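Local coordinates for protein (glutathione s-transferase) (Zea mays, PDB 1BYE) that probably conjugates glutathione to herbicides such as atrazine as a maize detoxifying transferase, and holds the atrazine-glutathione conjugate here, at residues 114-119 with 176-181; 14-19 with 66-71; 9-14 with 52-57. All coordinates share one frame; numbering follows the deposited sequence.

Interaction 1: residues 114-119 with 176-181; sequences FQVLIS and ATPYAS. With ATA (atrazine glutathione conjugate), chain E.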
# COMPACT_ATOMS: atom_id res chain seq x y z
N PHE A 114 16.44 -2.05 7.44
CA PHE A 114 16.82 -3.40 7.83
C PHE A 114 18.30 -3.73 7.71
O PHE A 114 18.90 -4.34 8.60
CB PHE A 114 16.08 -4.44 6.99
CG PHE A 114 16.24 -5.81 7.59
CD1 PHE A 114 17.36 -6.57 7.40
CD2 PHE A 114 15.19 -6.30 8.37
CE1 PHE A 114 17.41 -7.81 8.00
CE2 PHE A 114 15.26 -7.55 8.97
CZ PHE A 114 16.38 -8.31 8.77
N GLN A 115 18.97 -3.43 6.61
CA GLN A 115 20.34 -3.97 6.55
C GLN A 115 21.06 -3.30 7.71
O GLN A 115 21.73 -4.05 8.43
CB GLN A 115 20.99 -3.89 5.17
CG GLN A 115 20.40 -5.01 4.27
CD GLN A 115 20.90 -6.36 4.75
OE1 GLN A 115 21.96 -6.31 5.42
NE2 GLN A 115 20.23 -7.46 4.44
N VAL A 116 21.05 -1.99 7.83
CA VAL A 116 21.97 -1.32 8.76
C VAL A 116 21.49 -1.31 10.22
O VAL A 116 22.32 -1.17 11.12
CB VAL A 116 22.01 0.17 8.43
CG1 VAL A 116 22.99 0.86 9.34
CG2 VAL A 116 22.30 0.46 6.98
N LEU A 117 20.18 -1.43 10.52
CA LEU A 117 19.74 -1.41 11.91
C LEU A 117 19.35 -2.80 12.34
O LEU A 117 20.12 -3.36 13.12
CB LEU A 117 18.55 -0.49 12.19
CG LEU A 117 18.75 0.92 11.60
CD1 LEU A 117 17.47 1.71 11.76
CD2 LEU A 117 19.99 1.57 12.14
N ILE A 118 18.23 -3.37 11.96
CA ILE A 118 17.82 -4.66 12.47
C ILE A 118 18.87 -5.76 12.44
O ILE A 118 18.91 -6.66 13.31
CB ILE A 118 16.62 -5.29 11.77
CG1 ILE A 118 15.39 -4.40 11.98
CG2 ILE A 118 16.34 -6.68 12.37
CD1 ILE A 118 15.19 -3.30 11.00
N SER A 119 19.68 -5.77 11.39
CA SER A 119 20.27 -7.03 10.91
C SER A 119 21.38 -7.24 11.92
O SER A 119 21.22 -8.15 12.73
CB SER A 119 20.80 -7.15 9.50
OG SER A 119 21.61 -8.33 9.33
N ALA A 176 19.34 7.82 11.14
CA ALA A 176 20.05 6.84 11.97
C ALA A 176 21.25 6.27 11.21
O ALA A 176 22.24 5.92 11.88
CB ALA A 176 19.13 5.73 12.45
N THR A 177 21.10 6.07 9.88
CA THR A 177 22.07 5.17 9.26
C THR A 177 22.96 6.15 8.53
O THR A 177 22.51 7.26 8.34
CB THR A 177 21.51 4.26 8.17
OG1 THR A 177 21.16 5.19 7.13
CG2 THR A 177 20.32 3.48 8.67
N PRO A 178 24.12 5.69 8.08
CA PRO A 178 25.07 6.67 7.57
C PRO A 178 24.73 7.11 6.16
O PRO A 178 25.29 8.13 5.73
CB PRO A 178 26.41 6.04 7.76
CG PRO A 178 26.20 4.62 8.16
CD PRO A 178 24.80 4.49 8.66
N TYR A 179 23.62 6.69 5.56
CA TYR A 179 23.25 7.08 4.22
C TYR A 179 22.21 8.18 4.11
O TYR A 179 21.43 8.21 3.15
CB TYR A 179 22.66 5.86 3.48
CG TYR A 179 23.64 4.72 3.67
CD1 TYR A 179 24.92 4.76 3.12
CD2 TYR A 179 23.21 3.67 4.46
CE1 TYR A 179 25.80 3.70 3.35
CE2 TYR A 179 24.10 2.63 4.69
CZ TYR A 179 25.37 2.65 4.13
OH TYR A 179 26.14 1.56 4.40
N ALA A 180 22.25 9.09 5.08
CA ALA A 180 21.18 10.09 5.18
C ALA A 180 21.69 11.36 4.52
O ALA A 180 21.10 12.44 4.51
CB ALA A 180 20.78 10.30 6.63
N SER A 181 22.87 11.22 3.91
CA SER A 181 23.45 12.28 3.11
C SER A 181 22.89 12.26 1.71
O SER A 181 22.99 13.25 0.99
CB SER A 181 24.97 12.13 3.17
OG SER A 181 25.48 13.04 2.20
N' ATA E . 2.22 -3.45 6.69
CA' ATA E . 1.75 -3.80 8.07
CB' ATA E . 2.50 -5.02 8.62
CG' ATA E . 3.31 -4.70 9.88
CC' ATA E . 1.98 -2.63 9.03
O1' ATA E . 1.56 -2.75 10.19
O2' ATA E . 2.49 -1.59 8.56
C' ATA E . 4.78 -5.09 9.70
O' ATA E . 5.26 -4.93 8.57
N5 ATA E . 12.57 -4.47 13.40
C6 ATA E . 12.16 -3.21 13.25
N1 ATA E . 11.15 -2.82 12.47
C2 ATA E . 10.25 -3.80 12.23
N3 ATA E . 10.39 -5.07 12.68
C4 ATA E . 11.68 -5.37 12.93
N ATA E . 5.59 -4.88 10.76
CA ATA E . 7.00 -5.26 10.62
C ATA E . 7.53 -5.90 11.91
O ATA E . 8.55 -5.41 12.41
CB ATA E . 7.89 -4.03 10.27
SG ATA E . 8.67 -3.27 11.71
N7 ATA E . 12.26 -6.75 12.76
N11 ATA E . 12.82 -2.20 14.12
C12 ATA E . 14.05 -2.83 14.72
C13 ATA E . 14.67 -1.90 15.77
C8 ATA E . 13.37 -7.11 13.70
C9 ATA E . 13.88 -5.89 14.49
C10 ATA E . 13.13 -8.26 14.70
ND ATA E . 6.59 -6.51 12.62
CAD ATA E . 6.80 -7.86 13.12
CD ATA E . 5.57 -8.74 13.03
OD ATA E . 4.94 -9.01 14.08
OT' ATA E . 5.33 -9.30 11.93
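The ring of Tyr179 is met at its edge, in the plane of the ring, by Val116, whose CG2 methyl lies 3.6 Å from Tyr179 CE2. A second ring, that of Phe114, takes Ile118 CB of its own helix over one face, 3.8 Å above the plane and displaced toward the rim. The setting is the all-helical C-terminal domain of the glutathione transferase fold, where helix 88-122 passes the loop that follows helix 168-176, a wholly apolar surface contact that illustrates how one branched residue can serve several partners. Val116 has CG1 anti to its backbone nitrogen (chi1 -178°), and its two methyls straddle the methyl of Thr177: CG2 goes on to the tyrosine, while Val116 CG1 reaches Pro178 CD at 4.1 Å. Between them Thr177 crosses the valine obliquely, its CG2 methyl resting 3.7 Å from Val116 CB. Leu117 extends the patch, with CD2 set against that same threonine methyl and 4.3 Å from Ala176 CB. The polar arm of Thr177 is used within the loop: OG1 accepts from Tyr179 N at an N-H...O angle of 162°, making an ST turn, and is also hydrogen-bonded to Leu174 O of helix 168-176. Tyr179 OH in turn is hydrogen-bonded to Gln128 NE2, which ties the loop to helix 128-148. The turn of the long helix at 114-118 is of the wider pi type, and Ile118 faces the ligand pocket, with its CG1 3.2 Å from N5 of the atrazine conjugate.

Interaction 2: residues 14-19 with 66-71; sequences LTRCAT and ESRAIC. With ATA (atrazine glutathione conjugate), chain E.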
# COMPACT_ATOMS: atom_id res chain seq x y z
N LEU A 14 5.09 1.61 13.18
CA LEU A 14 4.39 2.02 14.37
C LEU A 14 4.66 3.50 14.54
O LEU A 14 3.74 4.29 14.77
CB LEU A 14 4.84 1.24 15.62
CG LEU A 14 4.33 2.17 16.76
CD1 LEU A 14 3.38 1.45 17.68
CD2 LEU A 14 5.45 2.88 17.46
N THR A 15 5.92 3.94 14.40
CA THR A 15 6.08 5.38 14.44
C THR A 15 5.43 6.08 13.26
O THR A 15 5.73 7.31 13.19
CB THR A 15 7.56 5.81 14.46
OG1 THR A 15 8.21 5.10 13.40
CG2 THR A 15 8.12 5.52 15.84
N ARG A 16 4.85 5.40 12.27
CA ARG A 16 4.17 6.17 11.23
C ARG A 16 2.69 6.29 11.62
O ARG A 16 2.24 7.43 11.34
CB ARG A 16 4.39 5.77 9.77
CG ARG A 16 3.22 5.57 8.82
CD ARG A 16 3.42 5.79 7.30
NE ARG A 16 4.82 5.58 6.98
CZ ARG A 16 5.46 4.40 6.85
NH1 ARG A 16 4.84 3.22 6.98
NH2 ARG A 16 6.74 4.69 6.62
N CYS A 17 1.94 5.33 12.15
CA CYS A 17 0.76 5.76 12.89
C CYS A 17 0.90 6.96 13.81
O CYS A 17 0.41 8.11 13.66
CB CYS A 17 0.41 4.53 13.75
SG CYS A 17 -0.12 3.24 12.62
N ALA A 18 1.76 6.85 14.81
CA ALA A 18 2.05 7.78 15.87
C ALA A 18 2.85 8.95 15.30
O ALA A 18 4.02 9.13 15.71
CB ALA A 18 2.92 7.15 16.97
N THR A 19 2.32 9.51 14.21
CA THR A 19 2.87 10.80 13.78
C THR A 19 1.76 11.41 12.91
O THR A 19 1.78 12.59 12.59
CB THR A 19 4.13 10.67 12.92
OG1 THR A 19 4.24 11.66 11.87
CG2 THR A 19 4.03 9.38 12.12
N GLU A 66 -2.64 -2.29 10.05
CA GLU A 66 -1.95 -1.75 8.91
C GLU A 66 -1.74 -0.24 9.05
O GLU A 66 -2.69 0.54 8.96
CB GLU A 66 -2.76 -1.96 7.62
CG GLU A 66 -3.11 -3.40 7.25
CD GLU A 66 -1.83 -4.21 7.22
OE1 GLU A 66 -0.92 -3.65 6.56
OE2 GLU A 66 -1.75 -5.29 7.82
N SER A 67 -0.48 0.15 9.21
CA SER A 67 -0.01 1.48 9.45
C SER A 67 -0.89 2.47 8.70
O SER A 67 -1.42 3.47 9.17
CB SER A 67 1.41 1.70 8.93
OG SER A 67 1.95 3.01 9.01
N ARG A 68 -0.95 2.17 7.40
CA ARG A 68 -1.44 3.18 6.45
C ARG A 68 -2.94 3.35 6.59
O ARG A 68 -3.39 4.46 6.34
CB ARG A 68 -0.92 2.79 5.06
CG ARG A 68 0.54 3.20 4.95
CD ARG A 68 0.95 3.54 3.52
NE ARG A 68 2.40 3.68 3.36
CZ ARG A 68 3.28 2.69 3.58
NH1 ARG A 68 3.02 1.43 3.96
NH2 ARG A 68 4.53 3.08 3.38
N ALA A 69 -3.66 2.32 6.97
CA ALA A 69 -5.06 2.32 7.32
C ALA A 69 -5.38 3.25 8.49
O ALA A 69 -6.26 4.09 8.45
CB ALA A 69 -5.51 0.90 7.71
N ILE A 70 -4.70 3.12 9.60
CA ILE A 70 -4.63 3.88 10.80
C ILE A 70 -4.02 5.26 10.61
O ILE A 70 -4.33 6.07 11.51
CB ILE A 70 -3.71 3.12 11.78
CG1 ILE A 70 -4.39 1.88 12.34
CG2 ILE A 70 -3.21 3.98 12.93
CD1 ILE A 70 -3.48 0.76 12.79
N CYS A 71 -3.14 5.62 9.68
CA CYS A 71 -2.99 7.07 9.44
C CYS A 71 -4.13 7.61 8.58
O CYS A 71 -4.22 8.83 8.34
CB CYS A 71 -1.62 7.41 8.84
SG CYS A 71 -0.23 6.54 9.65
N' ATA E . 2.22 -3.45 6.69
CA' ATA E . 1.75 -3.80 8.07
CB' ATA E . 2.50 -5.02 8.62
CG' ATA E . 3.31 -4.70 9.88
CC' ATA E . 1.98 -2.63 9.03
O1' ATA E . 1.56 -2.75 10.19
O2' ATA E . 2.49 -1.59 8.56
C' ATA E . 4.78 -5.09 9.70
O' ATA E . 5.26 -4.93 8.57
N5 ATA E . 12.57 -4.47 13.40
C6 ATA E . 12.16 -3.21 13.25
N1 ATA E . 11.15 -2.82 12.47
C2 ATA E . 10.25 -3.80 12.23
N3 ATA E . 10.39 -5.07 12.68
C4 ATA E . 11.68 -5.37 12.93
N ATA E . 5.59 -4.88 10.76
CA ATA E . 7.00 -5.26 10.62
C ATA E . 7.53 -5.90 11.91
O ATA E . 8.55 -5.41 12.41
CB ATA E . 7.89 -4.03 10.27
SG ATA E . 8.67 -3.27 11.71
N7 ATA E . 12.26 -6.75 12.76
N11 ATA E . 12.82 -2.20 14.12
C12 ATA E . 14.05 -2.83 14.72
C13 ATA E . 14.67 -1.90 15.77
C8 ATA E . 13.37 -7.11 13.70
C9 ATA E . 13.88 -5.89 14.49
C10 ATA E . 13.13 -8.26 14.70
ND ATA E . 6.59 -6.51 12.62
CAD ATA E . 6.80 -7.86 13.12
CD ATA E . 5.57 -8.74 13.03
OD ATA E . 4.94 -9.01 14.08
OT' ATA E . 5.33 -9.30 11.93
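Beside the γ-glutamyl end of the bound conjugate two helices begin, and their side chains meet in a buried layer in which Arg16 lies flat on Arg68. The two guanidinium planes are 17° apart with centres 4.3 Å from each other, and Arg68 NH2 sits over a face of the Arg16 group, toward its rim. The like charges are probably offset by a shared carboxylate: both side chains form salt bridges to Glu101 OE2 of helix 88-122, and Arg16 NE is held by Asn166 O. Arg16 reaches this position through a chain bent at chi3 (25°), whereas Arg68 is extended from CG to NE. Next to the arginines the contact is the helix-on-helix packing of the thioredoxin-like N-terminal domain, in which helices 14-23 and 67-78 run almost parallel; the local axes make 4° and approach to 8.6 Å. Here Cys17 SG faces Ser67 CA at 3.6 Å and also touches Ile70 CG2. From the other helix Cys71 SG leans over the backbone, 3.5 Å from Cys17 CA. Ser67 OG makes a weak hydrogen bond to Asn13 O. On the ligand side Ser67 CB is 3.5 Å from the conjugate's O2', and Glu66, beside it, has OE1 3.1 Å from the amino nitrogen N' of the conjugate while OE2 is hydrogen-bonded to Gln104 NE2 of the second subunit.

Interaction 3: residues 9-14 with 52-57; sequences VMSWNL and GQVPAL. With ATA (atrazine glutathione conjugate), chain E.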
# COMPACT_ATOMS: atom_id res chain seq x y z
N VAL A 9 8.04 1.28 19.59
CA VAL A 9 8.43 2.44 18.82
C VAL A 9 9.66 2.18 17.96
O VAL A 9 10.14 3.10 17.29
CB VAL A 9 8.80 3.53 19.87
CG1 VAL A 9 10.09 3.08 20.57
CG2 VAL A 9 9.16 4.95 19.46
N MET A 10 10.28 1.00 18.05
CA MET A 10 11.45 0.69 17.24
C MET A 10 10.99 0.29 15.82
O MET A 10 11.80 0.40 14.88
CB MET A 10 12.35 -0.45 17.77
CG MET A 10 11.77 -1.79 17.41
SD MET A 10 12.60 -3.20 18.16
CE MET A 10 11.06 -4.14 18.32
N SER A 11 9.78 -0.29 15.78
CA SER A 11 9.06 -0.37 14.54
C SER A 11 8.82 1.00 13.95
O SER A 11 9.03 1.96 14.69
CB SER A 11 7.77 -1.18 14.66
OG SER A 11 6.96 -0.71 13.58
N TRP A 12 8.82 1.14 12.62
CA TRP A 12 8.84 2.46 11.97
C TRP A 12 7.52 2.48 11.19
O TRP A 12 7.16 3.54 10.73
CB TRP A 12 9.85 2.94 10.95
CG TRP A 12 10.32 1.92 9.95
CD1 TRP A 12 9.88 1.74 8.68
CD2 TRP A 12 11.32 0.92 10.18
NE1 TRP A 12 10.50 0.67 8.13
CE2 TRP A 12 11.40 0.15 9.01
CE3 TRP A 12 12.13 0.59 11.27
CZ2 TRP A 12 12.28 -0.92 8.87
CZ3 TRP A 12 12.99 -0.49 11.13
CH2 TRP A 12 13.05 -1.22 9.94
N ASN A 13 6.89 1.30 11.25
CA ASN A 13 5.47 1.27 10.87
C ASN A 13 4.69 2.00 11.96
O ASN A 13 3.89 2.93 11.78
CB ASN A 13 5.03 -0.17 10.72
CG ASN A 13 5.14 -0.66 9.26
OD1 ASN A 13 5.31 0.21 8.40
ND2 ASN A 13 5.02 -2.00 9.15
N LEU A 14 5.09 1.61 13.18
CA LEU A 14 4.39 2.02 14.37
C LEU A 14 4.66 3.50 14.54
O LEU A 14 3.74 4.29 14.77
CB LEU A 14 4.84 1.24 15.62
CG LEU A 14 4.33 2.17 16.76
CD1 LEU A 14 3.38 1.45 17.68
CD2 LEU A 14 5.45 2.88 17.46
N GLY A 52 -0.93 -10.84 13.75
CA GLY A 52 0.07 -11.01 14.80
C GLY A 52 1.14 -9.96 14.56
O GLY A 52 2.34 -10.24 14.68
N GLN A 53 0.67 -8.75 14.15
CA GLN A 53 1.62 -7.64 14.25
C GLN A 53 1.21 -6.22 14.59
O GLN A 53 0.11 -5.73 14.50
CB GLN A 53 2.40 -7.56 12.89
CG GLN A 53 1.89 -8.42 11.80
CD GLN A 53 1.93 -8.28 10.34
OE1 GLN A 53 3.01 -8.36 9.76
NE2 GLN A 53 0.77 -8.13 9.69
N VAL A 54 2.20 -5.45 15.01
CA VAL A 54 2.05 -4.06 15.44
C VAL A 54 2.19 -3.32 14.12
O VAL A 54 2.87 -3.87 13.29
CB VAL A 54 3.03 -3.64 16.53
CG1 VAL A 54 3.48 -4.83 17.38
CG2 VAL A 54 4.29 -2.96 16.02
N PRO A 55 1.48 -2.24 13.89
CA PRO A 55 0.60 -1.69 14.92
C PRO A 55 -0.76 -2.36 14.91
O PRO A 55 -1.07 -3.09 13.96
CB PRO A 55 0.55 -0.22 14.50
CG PRO A 55 0.47 -0.40 13.02
CD PRO A 55 1.69 -1.28 12.79
N ALA A 56 -1.55 -2.33 15.99
CA ALA A 56 -2.99 -2.10 15.83
C ALA A 56 -3.49 -0.89 16.61
O ALA A 56 -3.21 -0.92 17.83
CB ALA A 56 -3.71 -3.35 16.33
N LEU A 57 -4.24 0.08 16.13
CA LEU A 57 -5.05 0.96 16.97
C LEU A 57 -6.27 0.26 17.59
O LEU A 57 -7.10 -0.35 16.94
CB LEU A 57 -5.61 2.20 16.34
CG LEU A 57 -5.67 3.58 16.94
CD1 LEU A 57 -4.43 4.14 17.61
CD2 LEU A 57 -6.04 4.58 15.81
N' ATA E . 2.22 -3.45 6.69
CA' ATA E . 1.75 -3.80 8.07
CB' ATA E . 2.50 -5.02 8.62
CG' ATA E . 3.31 -4.70 9.88
CC' ATA E . 1.98 -2.63 9.03
O1' ATA E . 1.56 -2.75 10.19
O2' ATA E . 2.49 -1.59 8.56
C' ATA E . 4.78 -5.09 9.70
O' ATA E . 5.26 -4.93 8.57
N5 ATA E . 12.57 -4.47 13.40
C6 ATA E . 12.16 -3.21 13.25
N1 ATA E . 11.15 -2.82 12.47
C2 ATA E . 10.25 -3.80 12.23
N3 ATA E . 10.39 -5.07 12.68
C4 ATA E . 11.68 -5.37 12.93
N ATA E . 5.59 -4.88 10.76
CA ATA E . 7.00 -5.26 10.62
C ATA E . 7.53 -5.90 11.91
O ATA E . 8.55 -5.41 12.41
CB ATA E . 7.89 -4.03 10.27
SG ATA E . 8.67 -3.27 11.71
N7 ATA E . 12.26 -6.75 12.76
N11 ATA E . 12.82 -2.20 14.12
C12 ATA E . 14.05 -2.83 14.72
C13 ATA E . 14.67 -1.90 15.77
C8 ATA E . 13.37 -7.11 13.70
C9 ATA E . 13.88 -5.89 14.49
C10 ATA E . 13.13 -8.26 14.70
ND ATA E . 6.59 -6.51 12.62
CAD ATA E . 6.80 -7.86 13.12
CD ATA E . 5.57 -8.74 13.03
OD ATA E . 4.94 -9.01 14.08
OT' ATA E . 5.33 -9.30 11.93
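Val54 lays its CG2 branch 4.1 Å from Ser11 CB and against Leu14 CB just beyond. Next to it the ring of Pro55 turns toward the same loop and brings CD to 4.1 Å from Asn13 CB. The peptide before Pro55 is cis, the proline hallmark of the thioredoxin fold, here as elsewhere at the glutathione site. Ser11 swings OG away from its own N (chi1 157°) and caps the helix that follows: OG accepts from Leu14 N at 3.0 Å with an N-H...O angle of 158°, and more weakly from Asn13 N. Ser11 OG also lies 3.6 Å from SG of the conjugate, so one hydroxyl faces both the helix start and the ligand sulfur. The triazine ring continues past it, N1 over a face of Trp12 at 3.3 Å from CZ3, and N11 gives a nearly straight hydrogen bond to Met10 O. The γ-glutamyl carboxylate lies between the two loops, its O2' 2.6 Å from Asn13 ND2 and its O1' near Pro55 CD. Gln53 spans from the glycyl carboxylate, beside its CB, to the γ-glutamyl chain, where Gln53 CD is 3.7 Å from CB' of the conjugate; NE2 makes a weak hydrogen bond to Gln104 OE1 of the second subunit. With an alanine in place of Gln53 the amide packing on CB' would go, which would probably leave the γ-glutamyl chain less confined and that Gln104 without this weak partner. Beyond the pocket, Pro55 packs on Ile70 of helix 67-78, Ala56 is backbone-bonded to Tyr6, and Leu57, opening strand 57-59, is backbone-bonded to Leu64 and touches Leu21 of helix 14-23.

Overall arrangement
From the N terminus, the loop 9-14 runs straight into helix 14-23, so interactions 3 and 2 share Leu14 where one segment ends and the next begins. Interaction 3 closes the chain from 14 to 52, interaction 2 from 19 to 66; their segments alternate, and the two loops cross instead of nesting, binding the helices of the N-terminal domain to the cis-proline loop; the centres of interactions 2 and 3 lie about 8 Å apart. Interaction 1 follows in series, closing 119 to 176 inside the helical domain. Its segment 114-119 meets interaction 3 where Ile118 CD1 packs 3.2 Å from Trp12 CH2, and all three contacts touch the conjugate lodged between the domains.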